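Local coordinates for uncharacterized protein (Sinorhizobium meliloti, PDB 4DNH) that is of unknown function but adopts a TIM-barrel fold and is probably an enzyme related to the dihydrodipicolinate synthase family, at residues Met82-Gly90 against Thr320-Val328; Leu219-Ile229 against Met242-Tyr253. One frame throughout, in Å; residues are numbered along the deposited sequence.

Contact 1. Residues Met82-Gly90 against Thr320-Val328; sequences MDTAQRGMG and TRFYKTGVV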
loop_
_atom_site.group_PDB
_atom_site.type_symbol
_atom_site.label_atom_id
_atom_site.label_comp_id
_atom_site.label_asym_id
_atom_site.label_seq_id
_atom_site.Cartn_x
_atom_site.Cartn_y
_atom_site.Cartn_z
HETATM N N MSE A 82 -1.058 -6.935 0.311
HETATM C CA MSE A 82 -0.418 -6.113 1.326
HETATM C C MSE A 82 -1.448 -5.447 2.201
HETATM O O MSE A 82 -2.656 -5.717 2.102
HETATM C CB MSE A 82 0.484 -5.116 0.598
HETATM C CG MSE A 82 1.732 -5.832 0.073
HETATM SE SE MSE A 82 2.789 -6.428 1.630
HETATM C CE MSE A 82 3.411 -4.635 2.161
ATOM N N ASP A 83 -0.984 -4.560 3.071
ATOM C CA ASP A 83 -1.878 -3.861 3.973
ATOM C C ASP A 83 -3.005 -3.174 3.209
ATOM O O ASP A 83 -4.123 -3.152 3.680
ATOM C CB ASP A 83 -1.109 -2.840 4.810
ATOM C CG ASP A 83 -1.937 -2.289 5.939
ATOM O OD1 ASP A 83 -2.059 -2.979 6.975
ATOM O OD2 ASP A 83 -2.483 -1.172 5.785
ATOM N N THR A 84 -2.719 -2.626 2.029
ATOM C CA THR A 84 -3.769 -1.985 1.202
ATOM C C THR A 84 -4.824 -2.981 0.716
ATOM O O THR A 84 -5.962 -2.603 0.443
ATOM C CB THR A 84 -3.190 -1.225 -0.014
ATOM O OG1 THR A 84 -2.177 -0.325 0.430
ATOM C CG2 THR A 84 -4.258 -0.414 -0.713
ATOM N N ALA A 85 -4.456 -4.250 0.592
ATOM C CA ALA A 85 -5.430 -5.255 0.136
ATOM C C ALA A 85 -6.165 -5.793 1.346
ATOM O O ALA A 85 -6.849 -6.798 1.264
ATOM C CB ALA A 85 -4.746 -6.367 -0.635
ATOM N N GLN A 86 -5.980 -5.101 2.474
ATOM C CA GLN A 86 -6.720 -5.324 3.723
ATOM C C GLN A 86 -6.275 -6.560 4.459
ATOM O O GLN A 86 -7.024 -7.090 5.286
ATOM C CB GLN A 86 -8.244 -5.294 3.521
ATOM C CG GLN A 86 -8.776 -3.883 3.319
ATOM C CD GLN A 86 -10.175 -3.838 2.731
ATOM O OE1 GLN A 86 -10.349 -3.674 1.518
ATOM N NE2 GLN A 86 -11.182 -3.981 3.585
ATOM N N ARG A 87 -5.051 -7.003 4.143
ATOM C CA ARG A 87 -4.371 -8.113 4.807
ATOM C C ARG A 87 -4.428 -7.950 6.331
ATOM O O ARG A 87 -4.172 -6.857 6.859
ATOM C CB ARG A 87 -2.910 -8.155 4.344
ATOM C CG ARG A 87 -2.143 -9.414 4.742
ATOM C CD ARG A 87 -2.499 -10.582 3.831
ATOM N NE ARG A 87 -1.637 -11.726 4.071
ATOM C CZ ARG A 87 -0.557 -12.032 3.357
ATOM N NH1 ARG A 87 0.154 -13.100 3.696
ATOM N NH2 ARG A 87 -0.178 -11.287 2.310
ATOM N N GLY A 88 -4.769 -9.026 7.036
ATOM C CA GLY A 88 -4.869 -8.982 8.512
ATOM C C GLY A 88 -6.068 -8.224 9.086
ATOM O O GLY A 88 -6.318 -8.288 10.287
HETATM N N MSE A 89 -6.812 -7.519 8.227
HETATM C CA MSE A 89 -7.918 -6.649 8.631
HETATM C C MSE A 89 -9.061 -6.806 7.634
HETATM O O MSE A 89 -9.579 -5.822 7.070
HETATM C CB MSE A 89 -7.381 -5.213 8.737
HETATM C CG MSE A 89 -8.160 -4.382 9.770
HETATM SE SE MSE A 89 -7.720 -2.449 9.646
HETATM C CE MSE A 89 -9.450 -1.657 9.125
ATOM N N GLY A 90 -9.463 -8.055 7.409
ATOM C CA GLY A 90 -10.491 -8.381 6.425
ATOM C C GLY A 90 -10.105 -9.451 5.408
ATOM O O GLY A 90 -10.952 -10.237 4.966
ATOM N N THR A 320 -5.874 6.397 10.838
ATOM C CA THR A 320 -5.167 6.088 9.601
ATOM C C THR A 320 -5.441 4.705 9.006
ATOM O O THR A 320 -5.349 4.525 7.784
ATOM C CB THR A 320 -3.667 6.322 9.811
ATOM O OG1 THR A 320 -3.476 7.719 9.994
ATOM C CG2 THR A 320 -2.849 5.897 8.606
ATOM N N ARG A 321 -5.797 3.745 9.854
ATOM C CA ARG A 321 -6.029 2.384 9.384
ATOM C C ARG A 321 -7.184 2.283 8.364
ATOM O O ARG A 321 -7.367 1.243 7.720
ATOM C CB ARG A 321 -6.202 1.409 10.553
ATOM C CG ARG A 321 -7.428 1.629 11.440
ATOM C CD ARG A 321 -7.389 0.662 12.615
ATOM N NE ARG A 321 -8.506 0.818 13.557
ATOM C CZ ARG A 321 -8.629 1.827 14.425
ATOM N NH1 ARG A 321 -7.729 2.795 14.457
ATOM N NH2 ARG A 321 -9.676 1.893 15.238
ATOM N N PHE A 322 -7.933 3.373 8.200
ATOM C CA PHE A 322 -9.103 3.390 7.318
ATOM C C PHE A 322 -8.805 4.045 5.989
ATOM O O PHE A 322 -9.713 4.274 5.194
ATOM C CB PHE A 322 -10.313 4.063 7.994
ATOM C CG PHE A 322 -10.805 3.337 9.229
ATOM C CD1 PHE A 322 -11.059 1.968 9.197
ATOM C CD2 PHE A 322 -11.004 4.024 10.423
ATOM C CE1 PHE A 322 -11.499 1.295 10.333
ATOM C CE2 PHE A 322 -11.436 3.350 11.562
ATOM C CZ PHE A 322 -11.680 1.982 11.517
ATOM N N TYR A 323 -7.534 4.323 5.729
ATOM C CA TYR A 323 -7.134 4.862 4.432
ATOM C C TYR A 323 -7.652 4.056 3.251
ATOM O O TYR A 323 -7.923 4.618 2.193
ATOM C CB TYR A 323 -5.617 4.994 4.334
ATOM C CG TYR A 323 -4.863 3.703 4.139
ATOM C CD1 TYR A 323 -4.401 2.975 5.232
ATOM C CD2 TYR A 323 -4.552 3.236 2.861
ATOM C CE1 TYR A 323 -3.679 1.796 5.052
ATOM C CE2 TYR A 323 -3.833 2.069 2.677
ATOM C CZ TYR A 323 -3.415 1.354 3.775
ATOM O OH TYR A 323 -2.709 0.202 3.612
ATOM N N LYS A 324 -7.810 2.748 3.431
ATOM C CA LYS A 324 -8.171 1.889 2.313
ATOM C C LYS A 324 -9.522 2.280 1.751
ATOM O O LYS A 324 -9.794 2.124 0.552
ATOM C CB LYS A 324 -8.145 0.428 2.725
ATOM C CG LYS A 324 -6.833 0.023 3.377
ATOM C CD LYS A 324 -7.132 -0.898 4.526
ATOM C CE LYS A 324 -5.961 -1.041 5.450
ATOM N NZ LYS A 324 -6.541 -1.141 6.804
ATOM N N THR A 325 -10.353 2.826 2.626
ATOM C CA THR A 325 -11.624 3.352 2.222
ATOM C C THR A 325 -11.511 4.483 1.198
ATOM O O THR A 325 -12.219 4.466 0.185
ATOM C CB THR A 325 -12.419 3.763 3.458
ATOM O OG1 THR A 325 -12.438 2.639 4.346
ATOM C CG2 THR A 325 -13.848 4.186 3.090
ATOM N N GLY A 326 -10.609 5.436 1.438
ATOM C CA GLY A 326 -10.381 6.531 0.500
ATOM C C GLY A 326 -9.785 6.034 -0.813
ATOM O O GLY A 326 -10.045 6.579 -1.894
ATOM N N VAL A 327 -8.980 4.984 -0.729
ATOM C CA VAL A 327 -8.350 4.438 -1.928
ATOM C C VAL A 327 -9.406 3.809 -2.860
ATOM O O VAL A 327 -9.489 4.141 -4.044
ATOM C CB VAL A 327 -7.241 3.442 -1.525
ATOM C CG1 VAL A 327 -6.834 2.571 -2.700
ATOM C CG2 VAL A 327 -6.039 4.217 -0.976
ATOM N N VAL A 328 -10.225 2.920 -2.300
ATOM C CA VAL A 328 -11.274 2.267 -3.035
ATOM C C VAL A 328 -12.355 3.274 -3.461
ATOM O O VAL A 328 -12.889 3.187 -4.569
ATOM C CB VAL A 328 -11.876 1.130 -2.211
ATOM C CG1 VAL A 328 -13.033 0.481 -2.955
ATOM C CG2 VAL A 328 -10.796 0.121 -1.846
HETATM O O HOH W 1 -4.084 -0.378 8.052
HETATM O O HOH W 2 -4.896 -3.980 6.514
#
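Tyr323 brings the hydroxyl edge of its ring up against Asp83 and Thr84, in the loop that leaves the C-terminal end of strand 77-80 in an eight-stranded TIM barrel. Tyr323 OH donates to Asp83 OD2 at 2.6 Å, meeting the lone pair of OD2 anti to the other carboxylate oxygen, and the carboxylate lies only 23° from the plane of the ring. With CG anti to the backbone N (chi1 -169°), the Asp83 carboxylate reaches the phenol oxygen. Thr84 OG1, also in the plane of the ring, donates to Tyr323 OH over 3.3 Å, and the phenol oxygen is thereby gripped twice. A phenylalanine in place of Tyr323 would probably leave Thr84 OG1 without this acceptor and Asp83 OD2 without its phenolic donor, the carboxylate then being less firmly fixed.

Lys324 runs beside the same loop, bent at two of its torsions, and its CD rests 3.6 Å from CG of Gln86, whose amide is bonded farther on to Ile343 O. The ammonium group folds back on its own segment: Lys324 NZ donates to Arg321 O at 2.7 Å, in the carbonyl plane. Asp83 OD2 and Lys324 NZ are 4.2 Å apart, too far for a salt bridge, but a water accepts from NZ and donates to OD2, 2.9 Å from each. Beyond the lysine, the poorly ordered selenomethionine Met89 crosses Phe322 at about a right angle, its CE lying 3.8 Å from Phe322 CE1.

Contact 2. Residues Leu219-Ile229 against Met242-Tyr253; sequences LEAHAAKVDGI and MRRQLPKGVRMY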
loop_
_atom_site.group_PDB
_atom_site.type_symbol
_atom_site.label_atom_id
_atom_site.label_comp_id
_atom_site.label_asym_id
_atom_site.label_seq_id
_atom_site.Cartn_x
_atom_site.Cartn_y
_atom_site.Cartn_z
ATOM N N LEU A 219 19.390 -6.455 8.738
ATOM C CA LEU A 219 19.734 -6.143 7.343
ATOM C C LEU A 219 21.233 -6.248 7.062
ATOM O O LEU A 219 21.625 -6.690 5.979
ATOM C CB LEU A 219 19.261 -4.743 6.950
ATOM C CG LEU A 219 17.907 -4.216 7.423
ATOM C CD1 LEU A 219 17.774 -2.740 7.084
ATOM C CD2 LEU A 219 16.756 -5.006 6.820
ATOM N N GLU A 220 22.066 -5.821 8.017
ATOM C CA GLU A 220 23.513 -6.029 7.905
ATOM C C GLU A 220 23.812 -7.530 7.840
ATOM O O GLU A 220 24.493 -7.992 6.921
ATOM C CB GLU A 220 24.272 -5.367 9.060
ATOM C CG GLU A 220 24.632 -3.902 8.827
ATOM C CD GLU A 220 25.172 -3.201 10.073
ATOM O OE1 GLU A 220 25.734 -3.878 10.964
ATOM O OE2 GLU A 220 25.041 -1.958 10.164
ATOM N N ALA A 221 23.250 -8.278 8.790
ATOM C CA ALA A 221 23.469 -9.723 8.905
ATOM C C ALA A 221 23.053 -10.516 7.666
ATOM O O ALA A 221 23.687 -11.514 7.338
ATOM C CB ALA A 221 22.770 -10.277 10.143
ATOM N N HIS A 222 21.991 -10.086 6.986
ATOM C CA HIS A 222 21.510 -10.821 5.809
ATOM C C HIS A 222 21.334 -9.953 4.584
ATOM O O HIS A 222 20.363 -10.106 3.842
ATOM C CB HIS A 222 20.218 -11.578 6.134
ATOM C CG HIS A 222 20.311 -12.470 7.355
ATOM N ND1 HIS A 222 20.866 -13.700 7.318
ATOM C CD2 HIS A 222 19.879 -12.273 8.671
ATOM C CE1 HIS A 222 20.805 -14.257 8.544
ATOM N NE2 HIS A 222 20.199 -13.382 9.372
ATOM N N ALA A 223 22.290 -9.055 4.347
ATOM C CA ALA A 223 22.209 -8.062 3.259
ATOM C C ALA A 223 21.923 -8.632 1.854
ATOM O O ALA A 223 21.070 -8.092 1.118
ATOM C CB ALA A 223 23.455 -7.191 3.242
ATOM N N ALA A 224 22.628 -9.711 1.496
ATOM C CA ALA A 224 22.439 -10.389 0.201
ATOM C C ALA A 224 21.018 -10.946 0.036
ATOM O O ALA A 224 20.483 -10.986 -1.069
ATOM C CB ALA A 224 23.473 -11.492 0.009
ATOM N N LYS A 225 20.417 -11.362 1.146
ATOM C CA LYS A 225 19.050 -11.867 1.151
ATOM C C LYS A 225 17.975 -10.789 1.282
ATOM O O LYS A 225 16.794 -11.110 1.391
ATOM C CB LYS A 225 18.871 -12.922 2.246
ATOM C CG LYS A 225 18.511 -14.298 1.715
ATOM C CD LYS A 225 19.718 -15.101 1.260
ATOM C CE LYS A 225 19.294 -16.481 0.772
ATOM N NZ LYS A 225 18.507 -17.217 1.803
ATOM N N VAL A 226 18.378 -9.517 1.270
ATOM C CA VAL A 226 17.438 -8.404 1.467
ATOM C C VAL A 226 17.543 -7.375 0.340
ATOM O O VAL A 226 18.502 -6.607 0.277
ATOM C CB VAL A 226 17.627 -7.737 2.857
ATOM C CG1 VAL A 226 16.786 -6.473 2.994
ATOM C CG2 VAL A 226 17.274 -8.713 3.975
ATOM N N ASP A 227 16.554 -7.373 -0.550
ATOM C CA ASP A 227 16.474 -6.387 -1.627
ATOM C C ASP A 227 16.190 -4.999 -1.060
ATOM O O ASP A 227 16.784 -4.014 -1.502
ATOM C CB ASP A 227 15.406 -6.790 -2.650
ATOM C CG ASP A 227 15.217 -5.754 -3.766
ATOM O OD1 ASP A 227 16.060 -5.691 -4.692
ATOM O OD2 ASP A 227 14.203 -5.018 -3.730
ATOM N N GLY A 228 15.301 -4.922 -0.066
ATOM C CA GLY A 228 14.994 -3.639 0.568
ATOM C C GLY A 228 14.192 -3.660 1.859
ATOM O O GLY A 228 13.825 -4.724 2.359
ATOM N N ILE A 229 13.941 -2.475 2.408
ATOM C CA ILE A 229 13.053 -2.328 3.567
ATOM C C ILE A 229 11.989 -1.283 3.256
ATOM O O ILE A 229 12.301 -0.222 2.695
ATOM C CB ILE A 229 13.812 -2.014 4.896
ATOM C CG1 ILE A 229 12.876 -1.427 5.940
ATOM C CG2 ILE A 229 14.966 -1.044 4.689
ATOM C CD1 ILE A 229 13.305 -1.690 7.363
HETATM N N MSE A 242 17.442 6.544 8.436
HETATM C CA MSE A 242 17.648 5.117 8.248
HETATM C C MSE A 242 18.225 4.790 6.909
HETATM O O MSE A 242 19.087 3.915 6.803
HETATM C CB MSE A 242 16.356 4.360 8.459
HETATM C CG MSE A 242 16.737 2.951 8.871
HETATM SE SE MSE A 242 15.076 1.918 8.889
HETATM C CE MSE A 242 15.806 0.315 9.773
ATOM N N ARG A 243 17.776 5.494 5.875
ATOM C CA ARG A 243 18.263 5.240 4.520
ATOM C C ARG A 243 19.748 5.592 4.309
ATOM O O ARG A 243 20.353 5.178 3.319
ATOM C CB ARG A 243 17.373 5.929 3.484
ATOM C CG ARG A 243 17.440 7.442 3.479
ATOM C CD ARG A 243 16.595 7.989 2.349
ATOM N NE ARG A 243 16.652 9.441 2.329
ATOM C CZ ARG A 243 15.843 10.233 1.625
ATOM N NH1 ARG A 243 14.886 9.726 0.859
ATOM N NH2 ARG A 243 15.992 11.552 1.702
ATOM N N ARG A 244 20.319 6.343 5.248
ATOM C CA ARG A 244 21.737 6.737 5.212
ATOM C C ARG A 244 22.646 5.694 5.873
ATOM O O ARG A 244 23.846 5.631 5.580
ATOM C CB ARG A 244 21.931 8.120 5.846
ATOM C CG ARG A 244 21.297 9.253 5.042
ATOM C CD ARG A 244 21.161 10.553 5.844
ATOM N NE ARG A 244 20.574 11.619 5.025
ATOM C CZ ARG A 244 20.577 12.914 5.326
ATOM N NH1 ARG A 244 21.149 13.359 6.438
ATOM N NH2 ARG A 244 20.013 13.777 4.495
ATOM N N GLN A 245 22.059 4.872 6.742
ATOM C CA GLN A 245 22.777 3.819 7.459
ATOM C C GLN A 245 22.607 2.447 6.809
ATOM O O GLN A 245 23.159 1.460 7.293
ATOM C CB GLN A 245 22.308 3.740 8.914
ATOM C CG GLN A 245 22.390 5.043 9.682
ATOM C CD GLN A 245 22.303 4.831 11.178
ATOM O OE1 GLN A 245 21.351 5.270 11.825
ATOM N NE2 GLN A 245 23.292 4.141 11.737
ATOM N N LEU A 246 21.833 2.395 5.728
ATOM C CA LEU A 246 21.569 1.163 4.970
ATOM C C LEU A 246 22.811 0.592 4.249
ATOM O O LEU A 246 23.565 1.347 3.635
ATOM C CB LEU A 246 20.443 1.428 3.958
ATOM C CG LEU A 246 19.024 0.846 4.119
ATOM C CD1 LEU A 246 18.555 0.682 5.556
ATOM C CD2 LEU A 246 18.027 1.676 3.324
ATOM N N PRO A 247 23.015 -0.745 4.308
ATOM C CA PRO A 247 24.140 -1.418 3.615
ATOM C C PRO A 247 24.085 -1.298 2.095
ATOM O O PRO A 247 23.015 -1.101 1.531
ATOM C CB PRO A 247 23.967 -2.897 3.997
ATOM C CG PRO A 247 23.041 -2.912 5.171
ATOM C CD PRO A 247 22.155 -1.710 5.021
ATOM N N LYS A 248 25.237 -1.437 1.443
ATOM C CA LYS A 248 25.336 -1.472 -0.028
ATOM C C LYS A 248 24.318 -2.440 -0.685
ATOM O O LYS A 248 24.254 -3.622 -0.338
ATOM C CB LYS A 248 26.796 -1.770 -0.434
ATOM C CG LYS A 248 27.026 -2.652 -1.661
ATOM C CD LYS A 248 26.996 -1.879 -2.973
ATOM C CE LYS A 248 27.176 -2.816 -4.159
ATOM N NZ LYS A 248 26.951 -2.106 -5.448
ATOM N N GLY A 249 23.504 -1.916 -1.602
ATOM C CA GLY A 249 22.542 -2.738 -2.358
ATOM C C GLY A 249 21.268 -3.161 -1.633
ATOM O O GLY A 249 20.548 -4.065 -2.078
ATOM N N VAL A 250 20.990 -2.512 -0.509
ATOM C CA VAL A 250 19.741 -2.713 0.211
ATOM C C VAL A 250 18.918 -1.440 -0.007
ATOM O O VAL A 250 19.268 -0.383 0.516
ATOM C CB VAL A 250 19.991 -3.011 1.716
ATOM C CG1 VAL A 250 18.688 -3.029 2.496
ATOM C CG2 VAL A 250 20.720 -4.338 1.898
ATOM N N ARG A 251 17.852 -1.530 -0.806
ATOM C CA ARG A 251 17.038 -0.345 -1.127
ATOM C C ARG A 251 16.118 0.133 0.016
ATOM O O ARG A 251 15.695 -0.657 0.864
ATOM C CB ARG A 251 16.187 -0.604 -2.358
ATOM C CG ARG A 251 16.934 -0.875 -3.646
ATOM C CD ARG A 251 15.906 -1.188 -4.726
ATOM N NE ARG A 251 16.479 -1.336 -6.067
ATOM C CZ ARG A 251 16.934 -0.336 -6.827
ATOM N NH1 ARG A 251 16.921 0.933 -6.397
ATOM N NH2 ARG A 251 17.419 -0.621 -8.030
HETATM N N MSE A 252 15.817 1.433 0.027
HETATM C CA MSE A 252 14.820 2.006 0.946
HETATM C C MSE A 252 13.552 2.224 0.169
HETATM O O MSE A 252 13.491 3.075 -0.732
HETATM C CB MSE A 252 15.321 3.322 1.542
HETATM C CG MSE A 252 14.289 4.113 2.358
HETATM SE SE MSE A 252 13.584 3.135 3.930
HETATM C CE MSE A 252 15.057 3.446 5.201
ATOM N N TYR A 253 12.526 1.439 0.478
ATOM C CA TYR A 253 11.233 1.652 -0.155
ATOM C C TYR A 253 10.392 2.504 0.782
ATOM O O TYR A 253 10.112 2.093 1.916
ATOM C CB TYR A 253 10.532 0.327 -0.460
ATOM C CG TYR A 253 11.161 -0.492 -1.589
ATOM C CD1 TYR A 253 10.912 -0.179 -2.928
ATOM C CD2 TYR A 253 11.978 -1.598 -1.311
ATOM C CE1 TYR A 253 11.469 -0.924 -3.950
ATOM C CE2 TYR A 253 12.537 -2.349 -2.328
ATOM C CZ TYR A 253 12.281 -2.008 -3.648
ATOM O OH TYR A 253 12.839 -2.740 -4.671
#
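Strands 226-232 and 251-254 pair in parallel through a ladder in which Arg251 N donates to Asp227 O (2.8 Å), Ile229 N to Arg251 O (3.0 Å) and Tyr253 N to Ile229 O (2.8 Å). At the edge of its ring, Tyr253 OH donates to Asp227 OD2 at 2.8 Å. It meets the syn lone pair, with the carboxylate turned 35° from the ring and held also by a salt bridge to Arg152. Between them Gly228 lets the ring edge pass close to its CA; a CB there would clash with Tyr253 CE2 and Arg251 O.

On the face of Ile229 and Met252 the contact is apolar. Ile229 divides its branches: CG2 lies 4.1 Å from Leu246 CD1, while CD1, on the branch anti to the backbone N (chi1 161°), meets CE of the selenomethionine Met242. Leu246 CD1 also touches Leu219 CD1 at 3.8 Å, tying in the end of helix 208-221. A separate patch lies nearer the strand starts, where Val226 CG1 packs on Val250 CG1 at 4.0 Å and Pro247 lies across Glu220 CG. Strand 226-232, helix 236-243 and strand 251-254 thus form a beta-alpha-beta crossover, the repeating unit of a TIM barrel.

In the fold
Contact 2 is nested along the chain inside the long loop closed by contact 1, and the two occupy different ends of one barrel. Their centres are 27 Å apart and their nearest atoms about 9 Å, without touching. Contact 1 sits on the C-terminal side of the strands, where TIM-barrel enzymes usually place their active sites; a bound glycerol, probably from the crystallisation liquor, lies about 4 Å from the Tyr323 side chain and may mark a pocket. Contact 2 joins strand starts at the other end. Strand 186-191 spans the interval: Met82 and Asp83 touch its His189 and Leu191, whereas Asp227 and Val226 rest on Ile187 and Ile188.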